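Local coordinates for penicillin-binding protein 1A (PDB 5CXW) that builds mycobacterial cell wall by polymerising glycan strands and cross-linking their peptides, the second step being the work of this penicillin-sensitive transpeptidase domain, at residues R75-G80 / P230-K235; I112-Q117 / A263-A268; D119-T124 / Y155-L160. All coordinates share one frame; numbering follows the deposited sequence.

Interaction 1. Residues R75-G80 / P230-K235; sequences RAYYGG and PHFVQK
Tyr77 and Phe232 meet as a T-shaped aromatic pair, the tightly packed part of this contact. The rim of the Phe232 ring, its CE2 and CZ atoms, is set over one face of the tyrosine, toward the CD1-CE1 side of that ring. Phe232 CZ comes to 3.7 Å from Tyr77 CE1. The ring centroids lie 5.1 Å apart, with the planes at 81°. Such a pairing suits two buried aromatics, because the slightly positive C-H edge of one faces the electron-rich face of the other. A chi1 of -172° carries the Tyr77 ring away from its own backbone N toward Phe232, and a chi2 of 87° turns its face to the incoming edge. Tyrosine suits the place because the far end of the ring has polar work: Tyr77 OH is hydrogen-bonded to Asp87 and Gln90, which fix the ring's hydroxyl end.

The other side of the contact is loose and partly exposed. Arg75 and Gln234 do not touch but are joined through a water, which accepts from Arg75 NH1 at 2.7 Å, in the guanidinium plane, and donates a weak bond to Gln234 OE1. Arginine has N-H groups enough to serve Asp68, by a salt bridge, the carbonyl of Thr36 and the water at once, while the glutamine's carbonyl oxygen can accept.

Tyr77 lies on strand 74-78, at one margin of the five-stranded antiparallel sheet of the transpeptidase domain, while Phe232 precedes strand 233-237 of a separate three-stranded sheet; both rings also touch Gln10 of helix 2-19.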
loop_
_atom_site.group_PDB
_atom_site.type_symbol
_atom_site.label_atom_id
_atom_site.label_comp_id
_atom_site.label_asym_id
_atom_site.label_seq_id
_atom_site.Cartn_x
_atom_site.Cartn_y
_atom_site.Cartn_z
ATOM N N ARG A 75 -13.096 3.482 2.183
ATOM C CA ARG A 75 -13.812 3.174 3.403
ATOM C C ARG A 75 -13.287 3.862 4.646
ATOM O O ARG A 75 -14.038 4.048 5.629
ATOM C CB ARG A 75 -13.852 1.674 3.664
ATOM C CG ARG A 75 -14.488 0.881 2.541
ATOM C CD ARG A 75 -15.907 1.367 2.301
ATOM N NE ARG A 75 -16.618 0.463 1.389
ATOM C CZ ARG A 75 -17.666 0.835 0.616
ATOM N NH1 ARG A 75 -18.170 2.079 0.643
ATOM N NH2 ARG A 75 -18.249 -0.064 -0.195
ATOM N N ALA A 76 -11.982 4.125 4.680
ATOM C CA ALA A 76 -11.379 4.815 5.794
ATOM C C ALA A 76 -10.225 5.637 5.243
ATOM O O ALA A 76 -9.528 5.209 4.344
ATOM C CB ALA A 76 -10.843 3.834 6.827
ATOM N N TYR A 77 -10.032 6.802 5.816
ATOM C CA TYR A 77 -9.041 7.765 5.311
ATOM C C TYR A 77 -8.635 8.701 6.444
ATOM O O TYR A 77 -9.451 9.544 6.917
ATOM C CB TYR A 77 -9.659 8.587 4.162
ATOM C CG TYR A 77 -8.706 9.485 3.406
ATOM C CD1 TYR A 77 -7.985 8.998 2.331
ATOM C CD2 TYR A 77 -8.512 10.825 3.781
ATOM C CE1 TYR A 77 -7.127 9.797 1.609
ATOM C CE2 TYR A 77 -7.662 11.631 3.068
ATOM C CZ TYR A 77 -6.974 11.104 1.974
ATOM O OH TYR A 77 -6.154 11.910 1.291
ATOM N N TYR A 78 -7.390 8.508 6.898
ATOM C CA TYR A 78 -6.788 9.321 7.879
ATOM C C TYR A 78 -5.534 9.916 7.253
ATOM O O TYR A 78 -4.556 9.189 7.001
ATOM C CB TYR A 78 -6.438 8.486 9.127
ATOM C CG TYR A 78 -5.770 9.369 10.192
ATOM C CD1 TYR A 78 -6.511 10.117 11.104
ATOM C CD2 TYR A 78 -4.392 9.515 10.213
ATOM C CE1 TYR A 78 -5.877 10.941 12.046
ATOM C CE2 TYR A 78 -3.765 10.319 11.124
ATOM C CZ TYR A 78 -4.500 11.034 12.035
ATOM O OH TYR A 78 -3.811 11.842 12.930
ATOM N N GLY A 79 -5.529 11.214 7.021
ATOM C CA GLY A 79 -4.298 11.893 6.545
ATOM C C GLY A 79 -3.648 12.814 7.559
ATOM O O GLY A 79 -2.645 13.447 7.252
ATOM N N GLY A 80 -4.218 12.895 8.755
ATOM C CA GLY A 80 -3.764 13.857 9.735
ATOM C C GLY A 80 -4.936 14.337 10.576
ATOM O O GLY A 80 -6.100 14.101 10.249
ATOM N N PRO A 230 -9.863 4.531 -7.263
ATOM C CA PRO A 230 -10.330 4.898 -5.923
ATOM C C PRO A 230 -11.248 6.100 -5.975
ATOM O O PRO A 230 -11.014 7.008 -6.766
ATOM C CB PRO A 230 -9.048 5.224 -5.133
ATOM C CG PRO A 230 -7.944 4.799 -5.952
ATOM C CD PRO A 230 -8.401 4.503 -7.362
ATOM N N HIS A 231 -12.258 6.093 -5.140
ATOM C CA HIS A 231 -13.192 7.238 -5.119
ATOM C C HIS A 231 -13.840 7.346 -3.781
ATOM O O HIS A 231 -13.979 6.353 -3.037
ATOM C CB HIS A 231 -14.228 7.053 -6.226
ATOM C CG HIS A 231 -15.064 5.859 -6.047
ATOM N ND1 HIS A 231 -14.618 4.597 -6.368
ATOM C CD2 HIS A 231 -16.301 5.698 -5.510
ATOM C CE1 HIS A 231 -15.561 3.720 -6.079
ATOM N NE2 HIS A 231 -16.597 4.361 -5.578
ATOM N N PHE A 232 -14.254 8.577 -3.489
ATOM C CA PHE A 232 -14.803 8.987 -2.216
ATOM C C PHE A 232 -16.325 9.279 -2.284
ATOM O O PHE A 232 -16.965 9.347 -1.257
ATOM C CB PHE A 232 -14.124 10.296 -1.742
ATOM C CG PHE A 232 -12.684 10.177 -1.371
ATOM C CD1 PHE A 232 -11.696 10.189 -2.372
ATOM C CD2 PHE A 232 -12.285 10.026 -0.033
ATOM C CE1 PHE A 232 -10.335 10.041 -2.043
ATOM C CE2 PHE A 232 -10.932 9.902 0.277
ATOM C CZ PHE A 232 -9.974 9.921 -0.723
ATOM N N VAL A 233 -16.852 9.464 -3.480
ATOM C CA VAL A 233 -18.251 9.870 -3.674
ATOM C C VAL A 233 -19.046 8.660 -4.151
ATOM O O VAL A 233 -18.753 8.049 -5.191
ATOM C CB VAL A 233 -18.380 10.997 -4.671
ATOM C CG1 VAL A 233 -19.867 11.239 -4.957
ATOM C CG2 VAL A 233 -17.691 12.294 -4.176
ATOM N N GLN A 234 -20.064 8.321 -3.354
ATOM C CA GLN A 234 -21.008 7.244 -3.608
ATOM C C GLN A 234 -22.247 7.733 -4.353
ATOM O O GLN A 234 -22.738 7.060 -5.259
ATOM C CB GLN A 234 -21.425 6.598 -2.288
ATOM C CG GLN A 234 -22.424 5.449 -2.381
ATOM C CD GLN A 234 -21.864 4.299 -3.207
ATOM O OE1 GLN A 234 -20.648 3.984 -3.169
ATOM N NE2 GLN A 234 -22.721 3.672 -3.969
ATOM N N LYS A 235 -22.759 8.896 -3.980
ATOM C CA LYS A 235 -24.037 9.351 -4.578
ATOM C C LYS A 235 -24.125 10.847 -4.423
ATOM O O LYS A 235 -23.563 11.433 -3.479
ATOM C CB LYS A 235 -25.207 8.642 -3.911
ATOM C CG LYS A 235 -26.559 8.933 -4.561
ATOM C CD LYS A 235 -27.636 8.023 -3.971
ATOM C CE LYS A 235 -29.003 8.229 -4.572
ATOM N NZ LYS A 235 -30.033 7.539 -3.753
HETATM O O HOH W 1 -20.341 3.158 -0.618
#

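Interaction 2. Residues I112-Q117 / A263-A268; sequences IGLGYQ and ADNVTA
Asn265 OD1 accepts a hydrogen bond from the backbone N of Gly375 and also has Leu114 against it, with CD1 of that leucine 3.6 Å away. The amide's other end, ND2, donates to the carbonyls of Ala261, one turn back in the same helix, and Thr368. Bonds at both ends therefore settle which way the amide is turned, and asparagine suits the place because it can both donate and accept. The CD1 methyl of Leu114 lies 3.4 Å from the backbone O of Asn265, and Ala268 CB is farther off, at 4.5 Å, a small apolar neighbour for the same methyl. Leu114 occupies a type I beta turn from Gly113 to Tyr116, closed by Tyr116 N to Gly113 O at 3.0 Å, in the loop between helix 100-109 and strand 117-119. Its partners, Asn265 and Ala268, lie on neighbouring turns of helix 260-270, so the contact rests a loop against the flank of a helix within the transpeptidase domain; chi1 of -64° and an extended chi2 (-175°) carry CD1 out to that helix. Leu114 also packs on Leu104 of helix 100-109, and Val266 packs on Val105 and Leu108 of the latter.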
loop_
_atom_site.group_PDB
_atom_site.type_symbol
_atom_site.label_atom_id
_atom_site.label_comp_id
_atom_site.label_asym_id
_atom_site.label_seq_id
_atom_site.Cartn_x
_atom_site.Cartn_y
_atom_site.Cartn_z
ATOM N N ILE A 112 7.864 -16.516 -14.182
ATOM C CA ILE A 112 8.810 -16.781 -13.119
ATOM C C ILE A 112 7.941 -16.943 -11.858
ATOM O O ILE A 112 7.392 -15.937 -11.333
ATOM C CB ILE A 112 9.889 -15.654 -12.932
ATOM C CG1 ILE A 112 10.662 -15.447 -14.237
ATOM C CG2 ILE A 112 10.852 -15.978 -11.789
ATOM C CD1 ILE A 112 11.467 -14.170 -14.287
ATOM N N GLY A 113 7.846 -18.166 -11.362
ATOM C CA GLY A 113 6.875 -18.440 -10.333
ATOM C C GLY A 113 7.420 -18.436 -8.922
ATOM O O GLY A 113 8.634 -18.203 -8.704
ATOM N N LEU A 114 6.541 -18.774 -7.972
ATOM C CA LEU A 114 6.902 -18.641 -6.538
ATOM C C LEU A 114 8.053 -19.516 -6.114
ATOM O O LEU A 114 8.740 -19.193 -5.166
ATOM C CB LEU A 114 5.690 -18.853 -5.636
ATOM C CG LEU A 114 4.583 -17.860 -5.745
ATOM C CD1 LEU A 114 3.525 -18.155 -4.704
ATOM C CD2 LEU A 114 5.008 -16.401 -5.673
ATOM N N GLY A 115 8.289 -20.616 -6.832
ATOM C CA GLY A 115 9.368 -21.525 -6.526
ATOM C C GLY A 115 10.709 -21.222 -7.176
ATOM O O GLY A 115 11.668 -21.992 -6.964
ATOM N N TYR A 116 10.810 -20.118 -7.915
ATOM C CA TYR A 116 12.057 -19.691 -8.543
ATOM C C TYR A 116 13.092 -19.424 -7.448
ATOM O O TYR A 116 12.868 -18.597 -6.562
ATOM C CB TYR A 116 11.828 -18.449 -9.429
ATOM C CG TYR A 116 13.107 -17.947 -10.042
ATOM C CD1 TYR A 116 13.888 -18.764 -10.842
ATOM C CD2 TYR A 116 13.530 -16.637 -9.801
ATOM C CE1 TYR A 116 15.056 -18.269 -11.420
ATOM C CE2 TYR A 116 14.678 -16.121 -10.420
ATOM C CZ TYR A 116 15.447 -16.936 -11.154
ATOM O OH TYR A 116 16.602 -16.359 -11.689
ATOM N N GLN A 117 14.233 -20.108 -7.525
ATOM C CA GLN A 117 15.270 -20.013 -6.473
ATOM C C GLN A 117 16.239 -18.915 -6.818
ATOM O O GLN A 117 16.789 -18.902 -7.943
ATOM C CB GLN A 117 16.029 -21.331 -6.432
ATOM C CG GLN A 117 15.213 -22.509 -5.972
ATOM C CD GLN A 117 15.018 -22.492 -4.484
ATOM O OE1 GLN A 117 15.890 -22.044 -3.727
ATOM N NE2 GLN A 117 13.840 -22.908 -4.038
ATOM N N ALA A 263 -2.252 -12.631 -9.598
ATOM C CA ALA A 263 -2.621 -11.941 -8.371
ATOM C C ALA A 263 -2.798 -12.946 -7.209
ATOM O O ALA A 263 -2.372 -12.685 -6.080
ATOM C CB ALA A 263 -3.903 -11.203 -8.572
ATOM N N ASP A 264 -3.432 -14.075 -7.474
ATOM C CA ASP A 264 -3.725 -15.079 -6.427
ATOM C C ASP A 264 -2.426 -15.752 -5.907
ATOM O O ASP A 264 -2.349 -16.155 -4.733
ATOM C CB ASP A 264 -4.759 -16.084 -6.925
ATOM C CG ASP A 264 -6.166 -15.423 -7.171
ATOM O OD1 ASP A 264 -6.417 -14.254 -6.705
ATOM O OD2 ASP A 264 -6.997 -16.112 -7.781
ATOM N N ASN A 265 -1.416 -15.880 -6.770
ATOM C CA ASN A 265 -0.094 -16.334 -6.338
ATOM C C ASN A 265 0.626 -15.284 -5.470
ATOM O O ASN A 265 1.313 -15.640 -4.468
ATOM C CB ASN A 265 0.803 -16.775 -7.498
ATOM C CG ASN A 265 0.579 -18.217 -7.864
ATOM O OD1 ASN A 265 1.140 -19.109 -7.244
ATOM N ND2 ASN A 265 -0.208 -18.469 -8.873
ATOM N N VAL A 266 0.499 -14.001 -5.842
ATOM C CA VAL A 266 1.063 -12.943 -5.008
ATOM C C VAL A 266 0.399 -12.997 -3.579
ATOM O O VAL A 266 1.078 -12.995 -2.550
ATOM C CB VAL A 266 0.902 -11.553 -5.616
ATOM C CG1 VAL A 266 1.291 -10.471 -4.607
ATOM C CG2 VAL A 266 1.693 -11.443 -6.943
ATOM N N THR A 267 -0.922 -13.118 -3.561
ATOM C CA THR A 267 -1.658 -13.306 -2.309
ATOM C C THR A 267 -1.074 -14.432 -1.506
ATOM O O THR A 267 -0.823 -14.269 -0.312
ATOM C CB THR A 267 -3.156 -13.477 -2.598
ATOM O OG1 THR A 267 -3.601 -12.293 -3.248
ATOM C CG2 THR A 267 -3.959 -13.715 -1.322
ATOM N N ALA A 268 -0.881 -15.590 -2.165
ATOM C CA ALA A 268 -0.410 -16.767 -1.485
ATOM C C ALA A 268 0.960 -16.448 -0.811
ATOM O O ALA A 268 1.202 -16.895 0.310
ATOM C CB ALA A 268 -0.321 -17.956 -2.418
#

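Interaction 3. Residues D119-T124 / Y155-L160; sequences DSSPLT and YYRLML
An Asx turn at the start of the 119-124 segment sets the Asp119 and Ser121 carbonyls to receive Arg157, which projects from helix 152-161 of the transpeptidase domain. Asp119 OD1 accepts from Ser121 N at 3.0 Å, and Asp119 OD2 takes the hydroxyl of Ser121 at 2.8 Å. Aspartate fits the turn because its short side chain can reach the backbone two residues on, and serine adds a second tie to the same carboxylate.

The turned backbone presents two carbonyl oxygens to one arginine nitrogen. Arg157 NH1 donates to Ser121 O at 2.7 Å, nearly straight at 161°, in the carbonyl plane on a lone pair and also close to the guanidinium plane. The same nitrogen donates to Asp119 O at 2.9 Å, a more bent bond in which the donor stands above the carbonyl plane. A weak bond from NH2 to Ser121 O adds to this grip.

The carboxylate of Asp119 stacks on one face of the guanidinium, their planes 20° apart. This salt bridge, Asp119 OD2 to Arg157 NH2 at 3.6 Å, rests on charge alone, as no N-H points at OD2, and the opposite charges should steady the arginine. On the opposite face lies Leu123, whose apolar branches suit the flat surface of the group. Arginine is apt here, long enough to carry its guanidinium from helix to turn, its chain extended from CG to NE. Strand 123-125 carries Leu123, which also packs on Ile130 of strand 128-130. The CD2 methyl of Leu123 lies 3.8 Å above the guanidinium plane, offset toward its rim.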
loop_
_atom_site.group_PDB
_atom_site.type_symbol
_atom_site.label_atom_id
_atom_site.label_comp_id
_atom_site.label_asym_id
_atom_site.label_seq_id
_atom_site.Cartn_x
_atom_site.Cartn_y
_atom_site.Cartn_z
ATOM N N ASP A 119 19.643 -16.427 -5.305
ATOM C CA ASP A 119 20.714 -16.279 -4.332
ATOM C C ASP A 119 20.429 -15.042 -3.464
ATOM O O ASP A 119 20.008 -14.045 -3.987
ATOM C CB ASP A 119 22.015 -16.060 -5.099
ATOM C CG ASP A 119 23.225 -15.884 -4.185
ATOM O OD1 ASP A 119 23.204 -16.132 -3.009
ATOM O OD2 ASP A 119 24.290 -15.563 -4.736
ATOM N N SER A 120 20.606 -15.146 -2.138
ATOM C CA SER A 120 20.394 -14.006 -1.249
ATOM C C SER A 120 21.659 -13.325 -0.767
ATOM O O SER A 120 21.609 -12.459 0.096
ATOM C CB SER A 120 19.551 -14.429 -0.031
ATOM O OG SER A 120 20.217 -15.324 0.760
ATOM N N SER A 121 22.798 -13.734 -1.323
ATOM C CA SER A 121 24.055 -13.165 -0.864
ATOM C C SER A 121 24.156 -11.680 -1.218
ATOM O O SER A 121 23.467 -11.202 -2.146
ATOM C CB SER A 121 25.227 -13.910 -1.500
ATOM O OG SER A 121 25.316 -13.701 -2.878
ATOM N N PRO A 122 25.023 -10.944 -0.518
ATOM C CA PRO A 122 25.155 -9.537 -0.844
ATOM C C PRO A 122 25.691 -9.327 -2.268
ATOM O O PRO A 122 26.444 -10.183 -2.789
ATOM C CB PRO A 122 26.140 -9.005 0.148
ATOM C CG PRO A 122 26.317 -10.051 1.214
ATOM C CD PRO A 122 25.775 -11.335 0.690
ATOM N N LEU A 123 25.402 -8.153 -2.803
ATOM C CA LEU A 123 25.955 -7.770 -4.107
ATOM C C LEU A 123 26.007 -6.295 -4.263
ATOM O O LEU A 123 25.349 -5.567 -3.545
ATOM C CB LEU A 123 25.191 -8.426 -5.265
ATOM C CG LEU A 123 23.764 -7.924 -5.601
ATOM C CD1 LEU A 123 23.332 -8.396 -6.975
ATOM C CD2 LEU A 123 22.724 -8.251 -4.511
ATOM N N THR A 124 26.761 -5.858 -5.260
ATOM C CA THR A 124 26.907 -4.429 -5.588
ATOM C C THR A 124 26.368 -4.232 -6.993
ATOM O O THR A 124 26.690 -5.049 -7.858
ATOM C CB THR A 124 28.333 -3.962 -5.566
ATOM O OG1 THR A 124 28.873 -4.145 -4.259
ATOM C CG2 THR A 124 28.449 -2.447 -5.897
ATOM N N TYR A 155 15.533 -9.748 -4.052
ATOM C CA TYR A 155 14.566 -8.967 -4.860
ATOM C C TYR A 155 15.313 -8.126 -5.917
ATOM O O TYR A 155 14.776 -7.874 -6.985
ATOM C CB TYR A 155 13.535 -8.190 -3.976
ATOM C CG TYR A 155 12.345 -9.112 -3.868
ATOM C CD1 TYR A 155 12.362 -10.243 -3.047
ATOM C CD2 TYR A 155 11.262 -8.949 -4.680
ATOM C CE1 TYR A 155 11.316 -11.177 -3.061
ATOM C CE2 TYR A 155 10.212 -9.843 -4.739
ATOM C CZ TYR A 155 10.227 -10.967 -3.929
ATOM O OH TYR A 155 9.233 -11.893 -4.023
ATOM N N TYR A 156 16.507 -7.626 -5.594
ATOM C CA TYR A 156 17.361 -6.972 -6.617
ATOM C C TYR A 156 17.698 -7.952 -7.728
ATOM O O TYR A 156 17.536 -7.631 -8.919
ATOM C CB TYR A 156 18.637 -6.426 -6.000
ATOM C CG TYR A 156 18.852 -4.962 -6.194
ATOM C CD1 TYR A 156 18.277 -4.064 -5.351
ATOM C CD2 TYR A 156 19.662 -4.470 -7.209
ATOM C CE1 TYR A 156 18.444 -2.702 -5.503
ATOM C CE2 TYR A 156 19.901 -3.116 -7.337
ATOM C CZ TYR A 156 19.261 -2.236 -6.500
ATOM O OH TYR A 156 19.519 -0.868 -6.590
ATOM N N ARG A 157 18.134 -9.168 -7.393
ATOM C CA ARG A 157 18.422 -10.160 -8.399
ATOM C C ARG A 157 17.160 -10.540 -9.188
ATOM O O ARG A 157 17.247 -10.824 -10.405
ATOM C CB ARG A 157 19.066 -11.432 -7.815
ATOM C CG ARG A 157 20.450 -11.258 -7.256
ATOM C CD ARG A 157 21.076 -12.610 -6.975
ATOM N NE ARG A 157 22.509 -12.474 -6.611
ATOM C CZ ARG A 157 22.958 -12.199 -5.368
ATOM N NH1 ARG A 157 22.163 -12.158 -4.338
ATOM N NH2 ARG A 157 24.275 -12.020 -5.170
ATOM N N LEU A 158 16.021 -10.641 -8.517
ATOM C CA LEU A 158 14.815 -10.972 -9.228
ATOM C C LEU A 158 14.474 -9.870 -10.259
ATOM O O LEU A 158 14.156 -10.181 -11.432
ATOM C CB LEU A 158 13.659 -11.144 -8.296
ATOM C CG LEU A 158 12.335 -11.488 -8.954
ATOM C CD1 LEU A 158 12.342 -12.781 -9.762
ATOM C CD2 LEU A 158 11.245 -11.523 -7.884
ATOM N N MET A 159 14.557 -8.622 -9.832
ATOM C CA MET A 159 14.318 -7.496 -10.758
ATOM C C MET A 159 15.271 -7.553 -11.935
ATOM O O MET A 159 14.844 -7.328 -13.076
ATOM C CB MET A 159 14.451 -6.166 -10.019
ATOM C CG MET A 159 14.578 -4.946 -10.942
ATOM S SD MET A 159 14.833 -3.482 -9.992
ATOM C CE MET A 159 16.551 -3.776 -9.470
ATOM N N LEU A 160 16.556 -7.820 -11.706
ATOM C CA LEU A 160 17.502 -7.868 -12.808
ATOM C C LEU A 160 17.234 -9.009 -13.801
ATOM O O LEU A 160 17.575 -8.894 -15.004
ATOM C CB LEU A 160 18.919 -7.878 -12.298
ATOM C CG LEU A 160 19.337 -6.626 -11.563
ATOM C CD1 LEU A 160 20.699 -6.908 -10.945
ATOM C CD2 LEU A 160 19.333 -5.365 -12.379
#

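Overall arrangement
All three contacts belong to the transpeptidase domain, but they occupy two sides of it. Interaction 1 joins the margin of the five-stranded sheet to a smaller three-stranded sheet, with its centre 31 Å from that of interaction 2 and 38 Å from that of interaction 3, across the chain's centre. Interactions 2 and 3 are neighbours, centres about 17 Å apart, and touch where Ile112 and Tyr116 pack on Leu158 of helix 152-161. Along the chain, the segments of interactions 1 and 2 alternate, and both segments of interaction 3 fall between those of each. Interactions 1 and 2 thus join parts nearly 150 residues apart, interaction 3 parts about 30 apart.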